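Local coordinates for mandelate racemase/muconate lactonizing enzyme-like protein (PDB 3RCY), which is an uncharacterised member of the enolase superfamily that binds magnesium and probably catalyses a metal-assisted reaction on a carboxylate substrate, at residues P124-Y129 with P330-C335; A225-S230 with V253-A258. All blocks are in the same frame, centred on the assembly; numbering follows the deposited sequence.

Interaction 1: residues P124-Y129 with P330-C335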
loop_
_atom_site.group_PDB
_atom_site.type_symbol
_atom_site.label_atom_id
_atom_site.label_comp_id
_atom_site.label_asym_id
_atom_site.label_seq_id
_atom_site.Cartn_x
_atom_site.Cartn_y
_atom_site.Cartn_z
ATOM N N PRO A 124 -29.581 21.156 19.872
ATOM C CA PRO A 124 -30.576 22.193 20.183
ATOM C C PRO A 124 -30.355 23.499 19.399
ATOM O O PRO A 124 -31.309 24.230 19.165
ATOM C CB PRO A 124 -30.403 22.421 21.692
ATOM C CG PRO A 124 -29.700 21.204 22.203
ATOM C CD PRO A 124 -28.818 20.748 21.068
ATOM N N ARG A 125 -29.109 23.791 19.021
ATOM C CA ARG A 125 -28.801 24.913 18.134
ATOM C C ARG A 125 -27.738 24.491 17.099
ATOM O O ARG A 125 -26.700 23.894 17.448
ATOM C CB ARG A 125 -28.344 26.162 18.914
ATOM C CG ARG A 125 -29.414 26.794 19.830
ATOM C CD ARG A 125 -29.464 28.330 19.725
ATOM N NE ARG A 125 -30.188 28.779 18.535
ATOM C CZ ARG A 125 -30.317 30.051 18.148
ATOM N NH1 ARG A 125 -30.995 30.337 17.040
ATOM N NH2 ARG A 125 -29.766 31.039 18.851
ATOM N N ILE A 126 -28.023 24.793 15.838
ATOM C CA ILE A 126 -27.161 24.408 14.728
ATOM C C ILE A 126 -26.355 25.621 14.258
ATOM O O ILE A 126 -26.916 26.673 13.955
ATOM C CB ILE A 126 -27.995 23.821 13.564
ATOM C CG1 ILE A 126 -28.776 22.581 14.043
ATOM C CG2 ILE A 126 -27.108 23.509 12.361
ATOM C CD1 ILE A 126 -30.038 22.265 13.222
ATOM N N ARG A 127 -25.039 25.472 14.219
ATOM C CA ARG A 127 -24.154 26.521 13.733
ATOM C C ARG A 127 -24.430 26.805 12.256
ATOM O O ARG A 127 -24.473 25.880 11.442
ATOM C CB ARG A 127 -22.707 26.090 13.928
ATOM C CG ARG A 127 -21.695 27.175 13.708
ATOM C CD ARG A 127 -20.297 26.660 14.045
ATOM N NE ARG A 127 -19.288 27.649 13.694
ATOM C CZ ARG A 127 -17.984 27.411 13.610
ATOM N NH1 ARG A 127 -17.502 26.195 13.837
ATOM N NH2 ARG A 127 -17.161 28.399 13.281
ATOM N N ALA A 128 -24.635 28.078 11.922
ATOM C CA ALA A 128 -24.901 28.484 10.543
ATOM C C ALA A 128 -23.735 29.267 9.958
ATOM O O ALA A 128 -22.927 29.847 10.694
ATOM C CB ALA A 128 -26.187 29.330 10.465
ATOM N N TYR A 129 -23.651 29.290 8.634
ATOM C CA TYR A 129 -22.732 30.206 7.959
ATOM C C TYR A 129 -23.359 30.752 6.683
ATOM O O TYR A 129 -24.372 30.235 6.203
ATOM C CB TYR A 129 -21.392 29.528 7.654
ATOM C CG TYR A 129 -21.348 28.629 6.423
ATOM C CD1 TYR A 129 -21.574 27.258 6.538
ATOM C CD2 TYR A 129 -21.033 29.142 5.153
ATOM C CE1 TYR A 129 -21.508 26.421 5.435
ATOM C CE2 TYR A 129 -20.965 28.308 4.034
ATOM C CZ TYR A 129 -21.202 26.945 4.187
ATOM O OH TYR A 129 -21.141 26.097 3.111
ATOM N N PRO A 330 -24.801 13.592 15.338
ATOM C CA PRO A 330 -23.799 14.064 16.287
ATOM C C PRO A 330 -22.624 14.753 15.600
ATOM O O PRO A 330 -21.988 15.614 16.201
ATOM C CB PRO A 330 -23.349 12.778 17.008
ATOM C CG PRO A 330 -23.655 11.678 16.069
ATOM C CD PRO A 330 -24.867 12.114 15.280
ATOM N N ASN A 331 -22.373 14.415 14.337
ATOM C CA ASN A 331 -21.219 14.953 13.606
ATOM C C ASN A 331 -21.556 16.102 12.640
ATOM O O ASN A 331 -21.101 16.125 11.493
ATOM C CB ASN A 331 -20.430 13.820 12.905
ATOM C CG ASN A 331 -21.290 13.005 11.928
ATOM O OD1 ASN A 331 -22.488 12.845 12.117
ATOM N ND2 ASN A 331 -20.659 12.465 10.900
ATOM N N ILE A 332 -22.363 17.045 13.106
ATOM C CA ILE A 332 -22.664 18.264 12.341
ATOM C C ILE A 332 -21.553 19.281 12.558
ATOM O O ILE A 332 -21.131 19.507 13.696
ATOM C CB ILE A 332 -24.041 18.899 12.743
ATOM C CG1 ILE A 332 -24.376 20.120 11.868
ATOM C CG2 ILE A 332 -24.051 19.331 14.214
ATOM C CD1 ILE A 332 -24.507 19.820 10.377
ATOM N N LEU A 333 -21.082 19.899 11.475
ATOM C CA LEU A 333 -20.167 21.038 11.587
ATOM C C LEU A 333 -20.960 22.349 11.547
ATOM O O LEU A 333 -20.995 23.085 12.527
ATOM C CB LEU A 333 -19.099 21.010 10.481
ATOM C CG LEU A 333 -18.123 22.195 10.356
ATOM C CD1 LEU A 333 -17.398 22.548 11.684
ATOM C CD2 LEU A 333 -17.121 21.882 9.271
ATOM N N MET A 334 -21.597 22.631 10.411
ATOM C CA MET A 334 -22.403 23.843 10.251
ATOM C C MET A 334 -23.335 23.727 9.038
ATOM O O MET A 334 -23.132 22.858 8.184
ATOM C CB MET A 334 -21.501 25.085 10.136
ATOM C CG MET A 334 -20.476 25.034 8.994
ATOM S SD MET A 334 -19.374 26.470 8.960
ATOM C CE MET A 334 -18.226 26.103 10.291
ATOM N N CYS A 335 -24.356 24.586 8.979
ATOM C CA CYS A 335 -25.305 24.606 7.860
ATOM C C CYS A 335 -25.186 25.882 7.050
ATOM O O CYS A 335 -25.387 26.980 7.576
ATOM C CB CYS A 335 -26.749 24.465 8.354
ATOM S SG CYS A 335 -27.238 22.777 8.677
HETATM O O HOH W 1 -18.915 23.523 14.731
#

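Interaction 2: residues A225-S230 with V253-A258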
loop_
_atom_site.group_PDB
_atom_site.type_symbol
_atom_site.label_atom_id
_atom_site.label_comp_id
_atom_site.label_asym_id
_atom_site.label_seq_id
_atom_site.Cartn_x
_atom_site.Cartn_y
_atom_site.Cartn_z
ATOM N N ALA A 225 -0.537 28.840 -0.282
ATOM C CA ALA A 225 -0.478 30.297 -0.145
ATOM C C ALA A 225 -1.428 30.853 0.920
ATOM O O ALA A 225 -1.124 31.856 1.557
ATOM C CB ALA A 225 -0.743 30.966 -1.493
ATOM N N ILE A 226 -2.567 30.196 1.116
ATOM C CA ILE A 226 -3.583 30.692 2.046
ATOM C C ILE A 226 -3.516 30.013 3.425
ATOM O O ILE A 226 -4.216 30.417 4.350
ATOM C CB ILE A 226 -5.022 30.606 1.441
ATOM C CG1 ILE A 226 -5.409 29.153 1.131
ATOM C CG2 ILE A 226 -5.133 31.487 0.182
ATOM C CD1 ILE A 226 -6.919 28.917 0.948
ATOM N N GLU A 227 -2.665 28.993 3.555
ATOM C CA GLU A 227 -2.409 28.331 4.854
ATOM C C GLU A 227 -2.185 29.264 6.062
ATOM O O GLU A 227 -2.728 28.995 7.131
ATOM C CB GLU A 227 -1.250 27.330 4.751
ATOM C CG GLU A 227 -1.676 25.995 4.164
ATOM C CD GLU A 227 -0.513 25.092 3.801
ATOM O OE1 GLU A 227 0.636 25.337 4.236
ATOM O OE2 GLU A 227 -0.770 24.104 3.089
ATOM N N PRO A 228 -1.391 30.351 5.902
ATOM C CA PRO A 228 -1.108 31.204 7.074
ATOM C C PRO A 228 -2.330 31.868 7.728
ATOM O O PRO A 228 -2.217 32.366 8.848
ATOM C CB PRO A 228 -0.165 32.280 6.510
ATOM C CG PRO A 228 0.450 31.642 5.305
ATOM C CD PRO A 228 -0.653 30.817 4.713
ATOM N N TYR A 229 -3.478 31.866 7.051
ATOM C CA TYR A 229 -4.666 32.553 7.570
ATOM C C TYR A 229 -5.605 31.604 8.293
ATOM O O TYR A 229 -6.700 31.997 8.721
ATOM C CB TYR A 229 -5.341 33.373 6.456
ATOM C CG TYR A 229 -4.312 34.293 5.870
ATOM C CD1 TYR A 229 -3.965 35.483 6.521
ATOM C CD2 TYR A 229 -3.594 33.923 4.734
ATOM C CE1 TYR A 229 -2.961 36.307 6.014
ATOM C CE2 TYR A 229 -2.602 34.738 4.222
ATOM C CZ TYR A 229 -2.292 35.924 4.866
ATOM O OH TYR A 229 -1.298 36.717 4.351
ATOM N N SER A 230 -5.142 30.360 8.437
ATOM C CA SER A 230 -5.868 29.301 9.125
ATOM C C SER A 230 -7.335 29.149 8.657
ATOM O O SER A 230 -8.257 29.128 9.481
ATOM C CB SER A 230 -5.778 29.496 10.653
ATOM O OG SER A 230 -6.357 28.382 11.319
ATOM N N VAL A 253 -1.878 19.839 1.325
ATOM C CA VAL A 253 -2.201 21.146 1.917
ATOM C C VAL A 253 -2.592 20.970 3.394
ATOM O O VAL A 253 -3.147 19.940 3.769
ATOM C CB VAL A 253 -3.298 21.912 1.112
ATOM C CG1 VAL A 253 -2.880 22.093 -0.364
ATOM C CG2 VAL A 253 -4.646 21.204 1.209
ATOM N N ARG A 254 -2.290 21.963 4.227
ATOM C CA ARG A 254 -2.496 21.829 5.682
ATOM C C ARG A 254 -3.909 22.246 6.131
ATOM O O ARG A 254 -4.213 22.288 7.336
ATOM C CB ARG A 254 -1.413 22.594 6.460
ATOM C CG ARG A 254 0.025 22.300 6.005
ATOM C CD ARG A 254 1.033 22.618 7.106
ATOM N NE ARG A 254 1.002 21.575 8.133
ATOM C CZ ARG A 254 1.687 21.599 9.272
ATOM N NH1 ARG A 254 2.478 22.626 9.563
ATOM N NH2 ARG A 254 1.579 20.581 10.123
ATOM N N ILE A 255 -4.771 22.510 5.154
ATOM C CA ILE A 255 -6.156 22.929 5.362
ATOM C C ILE A 255 -7.094 21.739 5.114
ATOM O O ILE A 255 -6.897 20.997 4.156
ATOM C CB ILE A 255 -6.541 24.041 4.343
ATOM C CG1 ILE A 255 -5.448 25.113 4.250
ATOM C CG2 ILE A 255 -7.910 24.667 4.670
ATOM C CD1 ILE A 255 -5.525 25.954 2.951
ATOM N N PRO A 256 -8.107 21.547 5.985
ATOM C CA PRO A 256 -9.104 20.498 5.745
ATOM C C PRO A 256 -9.845 20.711 4.436
ATOM O O PRO A 256 -10.243 21.840 4.110
ATOM C CB PRO A 256 -10.066 20.641 6.931
ATOM C CG PRO A 256 -9.217 21.236 8.015
ATOM C CD PRO A 256 -8.316 22.203 7.288
ATOM N N VAL A 257 -10.015 19.632 3.684
ATOM C CA VAL A 257 -10.716 19.703 2.405
ATOM C C VAL A 257 -12.190 19.370 2.624
ATOM O O VAL A 257 -12.519 18.432 3.358
ATOM C CB VAL A 257 -10.062 18.782 1.345
ATOM C CG1 VAL A 257 -10.927 18.686 0.069
ATOM C CG2 VAL A 257 -8.647 19.290 1.009
ATOM N N ALA A 258 -13.058 20.181 2.026
ATOM C CA ALA A 258 -14.497 19.991 2.092
ATOM C C ALA A 258 -15.008 19.780 0.683
ATOM O O ALA A 258 -14.557 20.439 -0.256
ATOM C CB ALA A 258 -15.183 21.212 2.723
#

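Interaction 1: residues P124-Y129 with P330-C335
With CG anti to the backbone N (chi1 -169°) and the chain extended as far as NE, Arg127 runs alongside Met334, both side chains pointing the same way. Met334 bends at chi3 (77°), which brings its CE over the centre of the guanidinium, 3.6 Å from Arg127 CZ. Its sulfur serves the other neighbour: Met334 SD lies 3.4 Å from Tyr129 CD1, an oblique Met-aromatic contact with the two side chains crossing nearly at right angles. Two backbone bonds fix the register, Cys335 N to Arg127 O at 2.8 Å and Tyr129 N to Cys335 O at 3.1 Å. They make Ala128 and Cys335 a parallel bridge that closes the (beta/alpha)7beta barrel of the enolase superfamily, strands 126-131 and 335-336 being its first and last. Ile126 CG2 packs 3.8 Å from Cys335 SG, and Ala326 of helix 316-327 touches both residues. A water in the guanidinium plane links Arg127 NH1 to Leu333 O, while Thr163 and Asp205 bind NE and NH2. Were Arg127 replaced by an alanine, Asp205 would probably lose its salt-bridge mate and Met334 CE the flat group it rests on. Tyr129 OH is hydrogen-bonded to Lys166 NZ, and its ring meets Trp233 edge-to-face.

Interaction 2: residues A225-S230 with V253-A258
Val253, the first residue to leave helical geometry after helix 243-252, meets Glu227 through its backbone: Val253 CA lies 3.5 Å from Glu227 OE2. The same oxygen accepts the backbone N-H of Arg254, the one hydrogen bond between the segments, with Arg254 N to Glu227 OE2 at 2.9 Å. At an N-H...O angle of 163° the bond is nearly straight. The donor nevertheless approaches from above the carboxylate, 56° out of its plane. Glu227 gets there because its chain is extended beyond CG (chi2 169°), carrying the carboxylate across to the loop that follows the helix.

The side chains of Arg254 and Glu227 cross at about a right angle, Arg254 CG lying 3.5 Å from Glu227 OE2. Within the chain the two charged groups do not pair: Arg254 NE is 5.4 Å from Glu227 OE1. The salt bridges run between chains, Arg254 NH2 to Glu227 of the second subunit and Glu227 OE2 to Arg254 of the fourth. One carboxylate oxygen therefore holds a backbone amide of its own chain and a charged group of another, which probably steadies the negative charge.

Ile255 supplies the apolar part. Its CD1 sits 3.7 Å from Ile226 CG1, the side chains crossing roughly perpendicularly, and Ile255 CG1 packs against Glu227 CG at 3.9 Å.

From Pro256 the chain enters strand 257-259, the parallel neighbour of strand 233-235, so the contact joins successive beta-alpha units of the (beta/alpha)7beta barrel. It ties helix 216-226 and the 3-10 segment 227-229 after it to the loop between helix 243-252 and strand 257-259, with Tyr234 of strand 233-235 packing on Val253 and Ile255.

Overall arrangement
Both contacts belong to the same curled, mixed sheet, whose parallel strands form the barrel of the enolase-like domain; their centres are 21 Å apart and nearest atoms about 7 Å apart, so they do not touch. Along the chain 124-129 comes first, then both segments of interaction 2, then 330-335. Interaction 1 spans about 200 residues and joins the barrel's first and last strands. Interaction 2 bridges just 22 residues, between the end region of one helix and the loop that leads into a barrel strand. The magnesium lies about 6 Å from the Tyr129 side chain but about 14 Å from that of Ile226. Each contact also touches the second subunit, so barrel closure and this outer connection alike are tied into the eight-chain assembly.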